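Local structure of alpha-aminoadipate carrier protein lysW (Sulfolobus tokodaii, 3VPB) at residues K5-V13 / V25-L33; V13-E23 / E34-L44. The protein carries the covalently attached intermediates of lysine and arginine biosynthesis, passing bound alpha-aminoadipate or glutamate through the steps that yield lysine or ornithine. One frame throughout, in Å; residues are numbered along the deposited sequence. Where two conformers were deposited one is given.

Contact 1. Residues K5-V13 / V25-L33; sequences KCPVCNGDV and VEHECGAQL. With ZN (zinc ion), chain B.
V13 covers one face of the H27 imidazole: its CG2 stands 3.6 Å from the centroid of the H27 ring, only 15° off the ring normal, in a CH-pi contact, with E28 CG over the opposite face. L33 joins this apolar group, its CD1 turning in beside the sulfur of C6. Farther out, CD2 of L33 lies 3.7 Å from CD of P7. Next to them V8 sets its CG2 against A31 CB at 3.6 Å, and CB of C9 touches CB of C29. In H27, CG anti to N (chi1 -160°) carries the ring toward the 5-13 segment; with chi2 at -132°, H27 ND1 faces the zinc ion at 2.1 Å. The thiolates of C6, C9 and C29 complete the tetrad, C9 SG also lying in plane at the imidazole edge. Backbone N-H groups point at each sulfur: C6 SG accepts from V8 N and C9 N, C9 SG from G11 N and C29 SG from A31 N, which would be expected to temper the thiolate charge. At the polar rim the second imidazole nitrogen, H27 NE2, donates to D12 O at 3.2 Å, well above the carbonyl plane and bent; with the zinc bond at ND1, it probably limits the ring's rotation. Two loops, one bearing CxxC and the other HxC, thus clasp one metal, the three-cysteine, one-histidine site of a zinc ribbon.

Contact 2. Residues V13-E23 / E34-L44; sequences VNVPDDALPGE and EVYNDHGRLAL
Two backbone hydrogen bonds tie G22 and E23 to V35. V35 N donates to E23 O at 2.9 Å, and G22 N gives a shorter bond, 2.7 Å, to V35 O. A CA-H...O contact from E34 CA to E23 O, 3.4 Å long, adds a second approach to the same oxygen. G22 occupies the third position of the type II turn from L20 to E23, with a positive phi of 105°, and the turn thereby lays its backbone along the edge of strand 32-38. There it prolongs the pairing of strand 24-26 along strand 32-38, in the three-stranded antiparallel sheet of the zinc-ribbon domain. On its other side strand 32-38 pairs with strand 41-46, and the two run out to a type II' turn at D38-R41.

The apolar contacts fall into two groups. Beside the turn, V35 CG2 packs against P21 CA at 3.7 Å, and V35 CG1 faces A19 CB; P21 CD reaches loosely to L42 CD1. Nearer the metal end, L44 presses CD1 into the side of V13, 3.7 Å from V13 CB, while L44 CD2 faces V15 CG2 at 4.2 Å. CG anti to the carbonyl carbon (chi1 -66°) directs the branches of L44 to these two valines.

Among charged groups, D18 forms a salt bridge with K15 of the neighbouring enzyme chain; E23 does so too, though its carboxylate is less surely placed.

In the fold
The segments alternate along the chain in the order 5-13, 13-23, 25-33, 34-44, so contacts 1 and 2 interlock; V13 belongs to both. Their centres lie about 13 Å apart, on opposite sides of the chain's centre, and they share strands 12-15 and 32-38. L44 joins them: its CD1 lies 4.1 Å from L33 CD1 and its CD2 3.9 Å from V25 CG2. The metal site and the sheet with its flanking turn make up one small helix-free domain, and both contacts also touch the neighbouring enzyme chain. Both thus belong to the carrier's folded body, distinct from the C-terminal E56, whose side chain is the attachment point for substrate.

Contact 1. Residues K5-V13 / V25-L33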
ATOM      1  N   LYS E   5      -1.643 -12.265  30.608  1.00 31.66           N
ATOM      2  CA  LYS E   5      -0.280 -12.062  30.112  1.00 32.78           C
ATOM      3  C   LYS E   5      -0.280 -11.321  28.777  1.00 32.44           C
ATOM      4  O   LYS E   5      -1.068 -11.629  27.876  1.00 32.74           O
ATOM      5  CB  LYS E   5       0.479 -13.382  29.992  1.00 33.14           C
ATOM      6  CG  LYS E   5       0.965 -13.951  31.330  1.00 35.97           C
ATOM      7  CD  LYS E   5       2.032 -13.073  31.957  1.00 38.77           C
ATOM      8  CE  LYS E   5       3.030 -13.903  32.749  1.00 42.13           C
ATOM      9  NZ  LYS E   5       3.855 -14.754  31.824  1.00 44.44           N
ATOM     10  N   CYS E   6       0.603 -10.330  28.675  1.00 32.57           N
ATOM     11  CA  CYS E   6       0.823  -9.599  27.427  1.00 31.81           C
ATOM     12  C   CYS E   6       1.454 -10.505  26.356  1.00 32.87           C
ATOM     13  O   CYS E   6       2.513 -11.087  26.586  1.00 32.81           O
ATOM     14  CB  CYS E   6       1.703  -8.384  27.703  1.00 32.12           C
ATOM     15  SG  CYS E   6       2.020  -7.357  26.268  1.00 29.01           S
ATOM     16  N   PRO E   7       0.811 -10.623  25.182  1.00 33.38           N
ATOM     17  CA  PRO E   7       1.302 -11.488  24.109  1.00 34.27           C
ATOM     18  C   PRO E   7       2.569 -10.930  23.451  1.00 34.92           C
ATOM     19  O   PRO E   7       3.149 -11.569  22.564  1.00 35.68           O
ATOM     20  CB  PRO E   7       0.145 -11.480  23.110  1.00 34.87           C
ATOM     21  CG  PRO E   7      -0.490 -10.157  23.290  1.00 34.27           C
ATOM     22  CD  PRO E   7      -0.362  -9.839  24.758  1.00 33.77           C
ATOM     23  N   VAL E   8       2.991  -9.749  23.899  1.00 35.18           N
ATOM     24  CA  VAL E   8       4.120  -9.035  23.311  1.00 35.14           C
ATOM     25  C   VAL E   8       5.334  -9.094  24.227  1.00 35.37           C
ATOM     26  O   VAL E   8       6.418  -9.480  23.782  1.00 35.21           O
ATOM     27  CB  VAL E   8       3.747  -7.570  22.983  1.00 35.00           C
ATOM     28  CG1 VAL E   8       4.985  -6.756  22.570  1.00 35.68           C
ATOM     29  CG2 VAL E   8       2.688  -7.533  21.897  1.00 34.52           C
ATOM     30  N   CYS E   9       5.151  -8.724  25.497  1.00 35.56           N
ATOM     31  CA  CYS E   9       6.256  -8.637  26.457  1.00 35.94           C
ATOM     32  C   CYS E   9       6.212  -9.646  27.610  1.00 37.38           C
ATOM     33  O   CYS E   9       7.174  -9.749  28.383  1.00 37.19           O
ATOM     34  CB  CYS E   9       6.350  -7.223  27.034  1.00 36.01           C
ATOM     35  SG  CYS E   9       5.094  -6.795  28.265  1.00 33.20           S
ATOM     36  N   ASN E  10       5.090 -10.359  27.738  1.00 38.23           N
ATOM     37  CA  ASN E  10       4.891 -11.334  28.824  1.00 39.87           C
ATOM     38  C   ASN E  10       4.804 -10.711  30.216  1.00 39.99           C
ATOM     39  O   ASN E  10       4.834 -11.407  31.236  1.00 40.33           O
ATOM     40  CB  ASN E  10       5.949 -12.445  28.768  1.00 40.33           C
ATOM     41  CG  ASN E  10       5.824 -13.293  27.527  1.00 42.90           C
ATOM     42  OD1 ASN E  10       6.776 -13.950  27.105  1.00 46.07           O
ATOM     43  ND2 ASN E  10       4.634 -13.284  26.922  1.00 46.69           N
ATOM     44  N   GLY E  11       4.677  -9.393  30.249  1.00 40.21           N
ATOM     45  CA  GLY E  11       4.413  -8.690  31.488  1.00 40.75           C
ATOM     46  C   GLY E  11       3.012  -9.026  31.974  1.00 41.01           C
ATOM     47  O   GLY E  11       2.250  -9.720  31.295  1.00 40.78           O
ATOM     48  N   ASP E  12       2.676  -8.542  33.160  1.00 41.31           N
ATOM     49  CA  ASP E  12       1.348  -8.763  33.689  1.00 41.40           C
ATOM     50  C   ASP E  12       0.447  -7.604  33.289  1.00 40.91           C
ATOM     51  O   ASP E  12       0.822  -6.435  33.424  1.00 40.32           O
ATOM     52  CB  ASP E  12       1.385  -8.989  35.210  1.00 41.71           C
ATOM     53  CG  ASP E  12       1.658 -10.451  35.583  1.00 42.69           C
ATOM     54  OD1 ASP E  12       1.785 -11.305  34.679  1.00 43.56           O
ATOM     55  OD2 ASP E  12       1.731 -10.758  36.794  1.00 44.67           O
ATOM     56  N   VAL E  13      -0.735  -7.936  32.769  1.00 40.70           N
ATOM     57  CA  VAL E  13      -1.714  -6.915  32.402  1.00 40.50           C
ATOM     58  C   VAL E  13      -2.975  -7.038  33.254  1.00 41.31           C
ATOM     59  O   VAL E  13      -3.634  -8.084  33.272  1.00 40.86           O
ATOM     60  CB  VAL E  13      -2.108  -6.974  30.903  1.00 40.34           C
ATOM     61  CG1 VAL E  13      -2.920  -5.739  30.517  1.00 39.08           C
ATOM     62  CG2 VAL E  13      -0.879  -7.104  30.018  1.00 39.51           C
ATOM     63  N   VAL E  25      -6.803  -2.400  25.140  1.00 32.54           N
ATOM     64  CA  VAL E  25      -6.022  -2.005  26.326  1.00 33.12           C
ATOM     65  C   VAL E  25      -4.564  -1.734  25.938  1.00 33.34           C
ATOM     66  O   VAL E  25      -3.978  -2.460  25.124  1.00 32.56           O
ATOM     67  CB  VAL E  25      -6.106  -3.044  27.501  1.00 33.27           C
ATOM     68  CG1 VAL E  25      -7.556  -3.341  27.868  1.00 34.32           C
ATOM     69  CG2 VAL E  25      -5.384  -4.343  27.182  1.00 33.54           C
ATOM     70  N   GLU E  26      -3.988  -0.689  26.525  1.00 34.04           N
ATOM     71  CA  GLU E  26      -2.611  -0.324  26.252  1.00 34.66           C
ATOM     72  C   GLU E  26      -1.699  -0.906  27.307  1.00 34.11           C
ATOM     73  O   GLU E  26      -2.018  -0.872  28.497  1.00 34.46           O
ATOM     74  CB  GLU E  26      -2.450   1.193  26.245  1.00 35.89           C
ATOM     75  CG  GLU E  26      -3.067   1.862  25.042  1.00 38.66           C
ATOM     76  CD  GLU E  26      -2.069   2.720  24.290  1.00 44.26           C
ATOM     77  OE1 GLU E  26      -2.445   3.254  23.222  1.00 44.80           O
ATOM     78  OE2 GLU E  26      -0.908   2.848  24.767  1.00 46.24           O
ATOM     79  N   HIS E  27      -0.574  -1.466  26.884  1.00 32.86           N
ATOM     80  CA  HIS E  27       0.379  -1.962  27.847  1.00 32.38           C
ATOM     81  C   HIS E  27       1.657  -1.143  27.828  1.00 32.07           C
ATOM     82  O   HIS E  27       1.980  -0.512  26.819  1.00 31.41           O
ATOM     83  CB  HIS E  27       0.668  -3.451  27.647  1.00 31.91           C
ATOM     84  CG  HIS E  27       1.246  -4.100  28.861  1.00 33.01           C
ATOM     85  ND1 HIS E  27       2.362  -4.908  28.817  1.00 33.50           N
ATOM     86  CD2 HIS E  27       0.896  -4.009  30.169  1.00 34.14           C
ATOM     87  CE1 HIS E  27       2.648  -5.323  30.041  1.00 33.25           C
ATOM     88  NE2 HIS E  27       1.780  -4.784  30.879  1.00 33.93           N
ATOM     89  N   GLU E  28       2.376  -1.184  28.948  1.00 31.87           N
ATOM     90  CA  GLU E  28       3.542  -0.316  29.190  1.00 32.23           C
ATOM     91  C   GLU E  28       4.730  -0.616  28.267  1.00 31.14           C
ATOM     92  O   GLU E  28       5.656   0.180  28.167  1.00 30.97           O
ATOM     93  CB  GLU E  28       3.978  -0.410  30.660  1.00 32.59           C
ATOM     94  CG  GLU E  28       3.923  -1.839  31.210  1.00 36.35           C
ATOM     95  CD  GLU E  28       4.752  -2.062  32.463  1.00 40.72           C
ATOM     96  OE1 GLU E  28       5.347  -3.158  32.569  1.00 42.15           O
ATOM     97  OE2 GLU E  28       4.800  -1.161  33.336  1.00 43.04           O
ATOM     98  N   CYS E  29       4.684  -1.764  27.605  1.00 30.22           N
ATOM     99  CA  CYS E  29       5.700  -2.150  26.622  1.00 29.39           C
ATOM    100  C   CYS E  29       5.600  -1.378  25.297  1.00 29.10           C
ATOM    101  O   CYS E  29       6.518  -1.430  24.474  1.00 28.55           O
ATOM    102  CB  CYS E  29       5.599  -3.647  26.338  1.00 29.20           C
ATOM    103  SG  CYS E  29       4.027  -4.163  25.617  1.00 28.72           S
ATOM    104  N   GLY E  30       4.475  -0.700  25.084  1.00 28.60           N
ATOM    105  CA  GLY E  30       4.206   0.018  23.837  1.00 29.06           C
ATOM    106  C   GLY E  30       3.181  -0.671  22.941  1.00 29.37           C
ATOM    107  O   GLY E  30       2.809  -0.142  21.892  1.00 29.75           O
ATOM    108  N   ALA E  31       2.727  -1.855  23.347  1.00 28.67           N
ATOM    109  CA  ALA E  31       1.765  -2.610  22.548  1.00 28.91           C
ATOM    110  C   ALA E  31       0.338  -2.152  22.827  1.00 28.73           C
ATOM    111  O   ALA E  31      -0.016  -1.794  23.960  1.00 28.21           O
ATOM    112  CB  ALA E  31       1.900  -4.109  22.794  1.00 28.63           C
ATOM    113  N   GLN E  32      -0.457  -2.140  21.765  1.00 28.61           N
ATOM    114  CA  GLN E  32      -1.896  -1.979  21.860  1.00 29.11           C
ATOM    115  C   GLN E  32      -2.473  -3.377  21.730  1.00 28.34           C
ATOM    116  O   GLN E  32      -2.061  -4.131  20.844  1.00 28.65           O
ATOM    117  CB  GLN E  32      -2.404  -1.090  20.735  1.00 29.67           C
ATOM    118  CG  GLN E  32      -2.374   0.412  21.056  1.00 34.11           C
ATOM    119  CD  GLN E  32      -3.695   0.909  21.608  1.00 39.70           C
ATOM    120  OE1 GLN E  32      -4.449   1.613  20.925  1.00 42.01           O
ATOM    121  NE2 GLN E  32      -4.001   0.523  22.844  1.00 41.58           N
ATOM    122  N   LEU E  33      -3.400  -3.719  22.627  1.00 27.01           N
ATOM    123  CA  LEU E  33      -3.887  -5.088  22.767  1.00 26.67           C
ATOM    124  C   LEU E  33      -5.405  -5.105  22.695  1.00 26.66           C
ATOM    125  O   LEU E  33      -6.054  -4.120  23.035  1.00 27.43           O
ATOM    126  CB  LEU E  33      -3.416  -5.699  24.105  1.00 26.32           C
ATOM    127  CG  LEU E  33      -1.898  -5.665  24.374  1.00 26.68           C
ATOM    128  CD1 LEU E  33      -1.542  -6.061  25.831  1.00 27.06           C
ATOM    129  CD2 LEU E  33      -1.146  -6.528  23.380  1.00 23.94           C
TER
HETATM  130 ZN    ZN B 100       3.332  -5.783  27.135  1.00 28.46          ZN

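Contact 2. Residues V13-E23 / E34-L44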
ATOM      1  N   VAL E  13      -0.735  -7.936  32.769  1.00 40.70           N
ATOM      2  CA  VAL E  13      -1.714  -6.915  32.402  1.00 40.50           C
ATOM      3  C   VAL E  13      -2.975  -7.038  33.254  1.00 41.31           C
ATOM      4  O   VAL E  13      -3.634  -8.084  33.272  1.00 40.86           O
ATOM      5  CB  VAL E  13      -2.108  -6.974  30.903  1.00 40.34           C
ATOM      6  CG1 VAL E  13      -2.920  -5.739  30.517  1.00 39.08           C
ATOM      7  CG2 VAL E  13      -0.879  -7.104  30.018  1.00 39.51           C
ATOM      8  N   ASN E  14      -3.305  -5.951  33.942  1.00 41.88           N
ATOM      9  CA  ASN E  14      -4.482  -5.919  34.780  1.00 43.03           C
ATOM     10  C   ASN E  14      -5.650  -5.398  33.968  1.00 43.11           C
ATOM     11  O   ASN E  14      -5.715  -4.221  33.624  1.00 42.66           O
ATOM     12  CB  ASN E  14      -4.230  -5.089  36.043  1.00 43.46           C
ATOM     13  CG  ASN E  14      -3.052  -5.613  36.853  1.00 45.44           C
ATOM     14  OD1 ASN E  14      -2.984  -6.802  37.189  1.00 47.97           O
ATOM     15  ND2 ASN E  14      -2.107  -4.726  37.161  1.00 47.68           N
ATOM     16  N   VAL E  15      -6.552  -6.311  33.646  1.00 43.65           N
ATOM     17  CA  VAL E  15      -7.716  -6.020  32.824  1.00 44.37           C
ATOM     18  C   VAL E  15      -8.940  -5.838  33.739  1.00 45.16           C
ATOM     19  O   VAL E  15      -9.269  -6.734  34.518  1.00 45.12           O
ATOM     20  CB  VAL E  15      -7.937  -7.150  31.783  1.00 44.26           C
ATOM     21  CG1 VAL E  15      -9.262  -6.987  31.037  1.00 43.68           C
ATOM     22  CG2 VAL E  15      -6.773  -7.204  30.807  1.00 44.04           C
ATOM     23  N   PRO E  16      -9.611  -4.669  33.650  1.00 46.01           N
ATOM     24  CA  PRO E  16     -10.747  -4.366  34.537  1.00 46.60           C
ATOM     25  C   PRO E  16     -11.939  -5.322  34.364  1.00 47.31           C
ATOM     26  O   PRO E  16     -12.069  -5.968  33.319  1.00 47.16           O
ATOM     27  CB  PRO E  16     -11.143  -2.937  34.132  1.00 46.61           C
ATOM     28  CG  PRO E  16     -10.559  -2.727  32.771  1.00 46.43           C
ATOM     29  CD  PRO E  16      -9.315  -3.558  32.723  1.00 45.99           C
ATOM     30  N   ASP E  17     -12.799  -5.408  35.384  1.00 47.75           N
ATOM     31  CA  ASP E  17     -14.032  -6.203  35.274  1.00 48.09           C
ATOM     32  C   ASP E  17     -14.994  -5.535  34.289  1.00 47.91           C
ATOM     33  O   ASP E  17     -15.920  -6.166  33.771  1.00 48.24           O
ATOM     34  CB  ASP E  17     -14.690  -6.404  36.646  1.00 48.25           C
ATOM     35  CG  ASP E  17     -13.842  -7.249  37.581  1.00 49.14           C
ATOM     36  OD1 ASP E  17     -12.599  -7.115  37.559  1.00 50.50           O
ATOM     37  OD2 ASP E  17     -14.418  -8.053  38.349  1.00 50.70           O
ATOM     38  N   ASP E  18     -14.742  -4.251  34.042  1.00 47.68           N
ATOM     39  CA  ASP E  18     -15.449  -3.460  33.041  1.00 47.48           C
ATOM     40  C   ASP E  18     -15.326  -4.091  31.643  1.00 46.65           C
ATOM     41  O   ASP E  18     -16.308  -4.152  30.892  1.00 46.68           O
ATOM     42  CB  ASP E  18     -14.888  -2.027  33.044  1.00 47.67           C
ATOM     43  CG  ASP E  18     -15.866  -1.004  32.486  1.00 49.13           C
ATOM     44  OD1 ASP E  18     -17.094  -1.187  32.654  1.00 50.66           O
ATOM     45  OD2 ASP E  18     -15.406  -0.000  31.889  1.00 50.27           O
ATOM     46  N   ALA E  19     -14.130  -4.591  31.324  1.00 45.51           N
ATOM     47  CA  ALA E  19     -13.796  -5.085  29.981  1.00 44.33           C
ATOM     48  C   ALA E  19     -14.698  -6.164  29.365  1.00 43.45           C
ATOM     49  O   ALA E  19     -15.043  -7.168  29.997  1.00 43.55           O
ATOM     50  CB  ALA E  19     -12.337  -5.523  29.920  1.00 44.79           C
ATOM     51  N   LEU E  20     -15.073  -5.913  28.114  1.00 42.05           N
ATOM     52  CA  LEU E  20     -15.774  -6.853  27.246  1.00 40.54           C
ATOM     53  C   LEU E  20     -14.799  -7.340  26.180  1.00 38.86           C
ATOM     54  O   LEU E  20     -13.858  -6.618  25.831  1.00 38.45           O
ATOM     55  CB  LEU E  20     -16.961  -6.160  26.564  1.00 41.11           C
ATOM     56  CG  LEU E  20     -18.404  -6.317  27.070  1.00 42.40           C
ATOM     57  CD1 LEU E  20     -19.034  -7.634  26.585  1.00 42.63           C
ATOM     58  CD2 LEU E  20     -18.500  -6.211  28.590  1.00 43.66           C
ATOM     59  N   PRO E  21     -14.994  -8.575  25.679  1.00 37.36           N
ATOM     60  CA  PRO E  21     -14.259  -9.031  24.496  1.00 35.91           C
ATOM     61  C   PRO E  21     -14.352  -8.026  23.340  1.00 34.88           C
ATOM     62  O   PRO E  21     -15.448  -7.586  22.998  1.00 34.42           O
ATOM     63  CB  PRO E  21     -14.962 -10.345  24.129  1.00 35.91           C
ATOM     64  CG  PRO E  21     -15.771 -10.742  25.343  1.00 36.47           C
ATOM     65  CD  PRO E  21     -15.605  -9.704  26.404  1.00 37.22           C
ATOM     66  N   GLY E  22     -13.203  -7.653  22.776  1.00 33.10           N
ATOM     67  CA  GLY E  22     -13.122  -6.691  21.665  1.00 32.33           C
ATOM     68  C   GLY E  22     -12.626  -5.307  22.072  1.00 31.07           C
ATOM     69  O   GLY E  22     -12.335  -4.473  21.217  1.00 31.12           O
ATOM     70  N   GLU E  23     -12.558  -5.053  23.378  1.00 30.74           N
ATOM     71  CA  GLU E  23     -12.043  -3.788  23.905  1.00 30.43           C
ATOM     72  C   GLU E  23     -10.532  -3.705  23.782  1.00 30.33           C
ATOM     73  O   GLU E  23      -9.856  -4.718  23.778  1.00 28.71           O
ATOM     74  CB  GLU E  23     -12.424  -3.614  25.366  1.00 31.22           C
ATOM     75  CG  GLU E  23     -13.835  -3.150  25.578  1.00 34.17           C
ATOM     76  CD  GLU E  23     -14.055  -2.652  26.972  1.00 38.87           C
ATOM     77  OE1 GLU E  23     -13.681  -1.493  27.274  1.00 41.25           O
ATOM     78  OE2 GLU E  23     -14.616  -3.428  27.768  1.00 41.36           O
ATOM     79  N   GLU E  34      -5.962  -6.223  22.242  1.00 26.29           N
ATOM     80  CA  GLU E  34      -7.404  -6.412  22.209  1.00 26.39           C
ATOM     81  C   GLU E  34      -7.764  -7.565  23.128  1.00 25.56           C
ATOM     82  O   GLU E  34      -7.107  -8.604  23.101  1.00 25.31           O
ATOM     83  CB  GLU E  34      -7.836  -6.753  20.791  1.00 26.91           C
ATOM     84  CG  GLU E  34      -9.319  -6.593  20.524  1.00 30.74           C
ATOM     85  CD  GLU E  34      -9.582  -6.239  19.065  1.00 37.13           C
ATOM     86  OE1 GLU E  34     -10.663  -5.680  18.776  1.00 40.21           O
ATOM     87  OE2 GLU E  34      -8.700  -6.519  18.206  1.00 41.05           O
ATOM     88  N   VAL E  35      -8.806  -7.408  23.936  1.00 25.06           N
ATOM     89  CA  VAL E  35      -9.263  -8.577  24.693  1.00 24.92           C
ATOM     90  C   VAL E  35     -10.162  -9.470  23.826  1.00 25.56           C
ATOM     91  O   VAL E  35     -10.909  -8.978  22.966  1.00 25.65           O
ATOM     92  CB  VAL E  35      -9.797  -8.262  26.164  1.00 25.79           C
ATOM     93  CG1 VAL E  35      -9.767  -6.779  26.522  1.00 24.71           C
ATOM     94  CG2 VAL E  35     -11.126  -8.962  26.507  1.00 25.64           C
ATOM     95  N   TYR E  36     -10.026 -10.784  24.001  1.00 25.13           N
ATOM     96  CA  TYR E  36     -10.866 -11.737  23.282  1.00 25.64           C
ATOM     97  C   TYR E  36     -11.175 -12.927  24.185  1.00 26.65           C
ATOM     98  O   TYR E  36     -10.553 -13.099  25.232  1.00 24.64           O
ATOM     99  CB  TYR E  36     -10.215 -12.179  21.954  1.00 25.38           C
ATOM    100  CG  TYR E  36      -9.021 -13.100  22.086  1.00 25.87           C
ATOM    101  CD1 TYR E  36      -9.148 -14.478  21.855  1.00 26.33           C
ATOM    102  CD2 TYR E  36      -7.763 -12.600  22.417  1.00 26.04           C
ATOM    103  CE1 TYR E  36      -8.046 -15.333  21.966  1.00 25.86           C
ATOM    104  CE2 TYR E  36      -6.654 -13.445  22.518  1.00 27.04           C
ATOM    105  CZ  TYR E  36      -6.809 -14.810  22.291  1.00 26.36           C
ATOM    106  OH  TYR E  36      -5.732 -15.650  22.410  1.00 27.66           O
ATOM    107  N   ASN E  37     -12.151 -13.726  23.770  1.00 28.29           N
ATOM    108  CA  ASN E  37     -12.531 -14.921  24.504  1.00 30.38           C
ATOM    109  C   ASN E  37     -11.921 -16.170  23.879  1.00 31.47           C
ATOM    110  O   ASN E  37     -12.000 -16.376  22.670  1.00 30.90           O
ATOM    111  CB  ASN E  37     -14.052 -15.049  24.556  1.00 31.15           C
ATOM    112  CG  ASN E  37     -14.503 -16.352  25.191  1.00 32.67           C
ATOM    113  OD1 ASN E  37     -14.128 -16.672  26.318  1.00 34.15           O
ATOM    114  ND2 ASN E  37     -15.308 -17.112  24.462  1.00 34.64           N
ATOM    115  N   ASP E  38     -11.289 -16.980  24.716  1.00 32.64           N
ATOM    116  CA  ASP E  38     -10.724 -18.252  24.302  1.00 34.54           C
ATOM    117  C   ASP E  38     -11.336 -19.295  25.244  1.00 34.87           C
ATOM    118  O   ASP E  38     -10.826 -19.506  26.340  1.00 35.46           O
ATOM    119  CB  ASP E  38      -9.194 -18.172  24.425  1.00 34.91           C
ATOM    120  CG  ASP E  38      -8.469 -19.262  23.641  1.00 37.37           C
ATOM    121  OD1 ASP E  38      -8.489 -20.427  24.077  1.00 39.81           O
ATOM    122  OD2 ASP E  38      -7.846 -18.944  22.608  1.00 40.34           O
ATOM    123  N   HIS E  39     -12.446 -19.913  24.829  1.00 35.71           N
ATOM    124  CA  HIS E  39     -13.192 -20.880  25.657  1.00 36.26           C
ATOM    125  C   HIS E  39     -13.768 -20.169  26.891  1.00 35.08           C
ATOM    126  O   HIS E  39     -14.628 -19.314  26.764  1.00 35.78           O
ATOM    127  CB  HIS E  39     -12.289 -22.065  26.065  1.00 37.51           C
ATOM    128  CG  HIS E  39     -13.035 -23.301  26.488  1.00 41.85           C
ATOM    129  ND1 HIS E  39     -12.507 -24.570  26.351  1.00 44.34           N
ATOM    130  CD2 HIS E  39     -14.260 -23.464  27.045  1.00 44.73           C
ATOM    131  CE1 HIS E  39     -13.378 -25.459  26.798  1.00 45.60           C
ATOM    132  NE2 HIS E  39     -14.447 -24.814  27.231  1.00 46.03           N
ATOM    133  N   GLY E  40     -13.278 -20.515  28.078  1.00 33.76           N
ATOM    134  CA  GLY E  40     -13.702 -19.863  29.306  1.00 31.04           C
ATOM    135  C   GLY E  40     -12.717 -18.830  29.801  1.00 29.78           C
ATOM    136  O   GLY E  40     -12.824 -18.387  30.940  1.00 28.11           O
ATOM    137  N   ARG E  41     -11.773 -18.440  28.932  1.00 28.69           N
ATOM    138  CA  ARG E  41     -10.697 -17.516  29.292  0.50 28.45           C
ATOM    139  C   ARG E  41     -10.821 -16.195  28.542  1.00 28.04           C
ATOM    140  O   ARG E  41     -11.152 -16.180  27.353  1.00 28.78           O
ATOM    141  CB  ARG E  41      -9.330 -18.120  28.941  0.50 28.47           C
ATOM    142  CG  ARG E  41      -8.746 -19.072  29.955  0.50 29.30           C
ATOM    143  CD  ARG E  41      -7.399 -19.623  29.476  0.50 28.32           C
ATOM    144  NE  ARG E  41      -7.535 -20.329  28.203  0.50 27.99           N
ATOM    145  CZ  ARG E  41      -8.122 -21.511  28.068  0.50 28.47           C
ATOM    146  NH1 ARG E  41      -8.630 -22.128  29.131  0.50 29.36           N
ATOM    147  NH2 ARG E  41      -8.209 -22.079  26.879  0.50 27.58           N
ATOM    148  N   LEU E  42     -10.547 -15.101  29.235  1.00 26.30           N
ATOM    149  CA  LEU E  42     -10.279 -13.863  28.558  1.00 24.61           C
ATOM    150  C   LEU E  42      -8.797 -13.951  28.231  1.00 24.22           C
ATOM    151  O   LEU E  42      -8.028 -14.531  28.992  1.00 22.73           O
ATOM    152  CB  LEU E  42     -10.546 -12.683  29.465  1.00 24.21           C
ATOM    153  CG  LEU E  42     -11.742 -11.773  29.211  1.00 26.60           C
ATOM    154  CD1 LEU E  42     -12.995 -12.480  28.630  1.00 24.77           C
ATOM    155  CD2 LEU E  42     -12.058 -10.982  30.482  1.00 27.73           C
ATOM    156  N   ALA E  43      -8.409 -13.432  27.076  1.00 23.44           N
ATOM    157  CA  ALA E  43      -7.007 -13.421  26.712  1.00 24.18           C
ATOM    158  C   ALA E  43      -6.723 -12.133  25.947  1.00 24.43           C
ATOM    159  O   ALA E  43      -7.646 -11.382  25.609  1.00 24.71           O
ATOM    160  CB  ALA E  43      -6.674 -14.649  25.865  1.00 24.09           C
ATOM    161  N   LEU E  44      -5.447 -11.868  25.694  1.00 24.72           N
ATOM    162  CA  LEU E  44      -5.059 -10.647  25.002  1.00 24.66           C
ATOM    163  C   LEU E  44      -4.296 -10.982  23.735  1.00 25.17           C
ATOM    164  O   LEU E  44      -3.408 -11.832  23.756  1.00 26.15           O
ATOM    165  CB  LEU E  44      -4.182  -9.817  25.919  1.00 24.59           C
ATOM    166  CG  LEU E  44      -4.807  -9.229  27.184  1.00 24.24           C
ATOM    167  CD1 LEU E  44      -3.748  -8.662  28.098  1.00 24.07           C
ATOM    168  CD2 LEU E  44      -5.821  -8.155  26.825  1.00 23.85           C
TER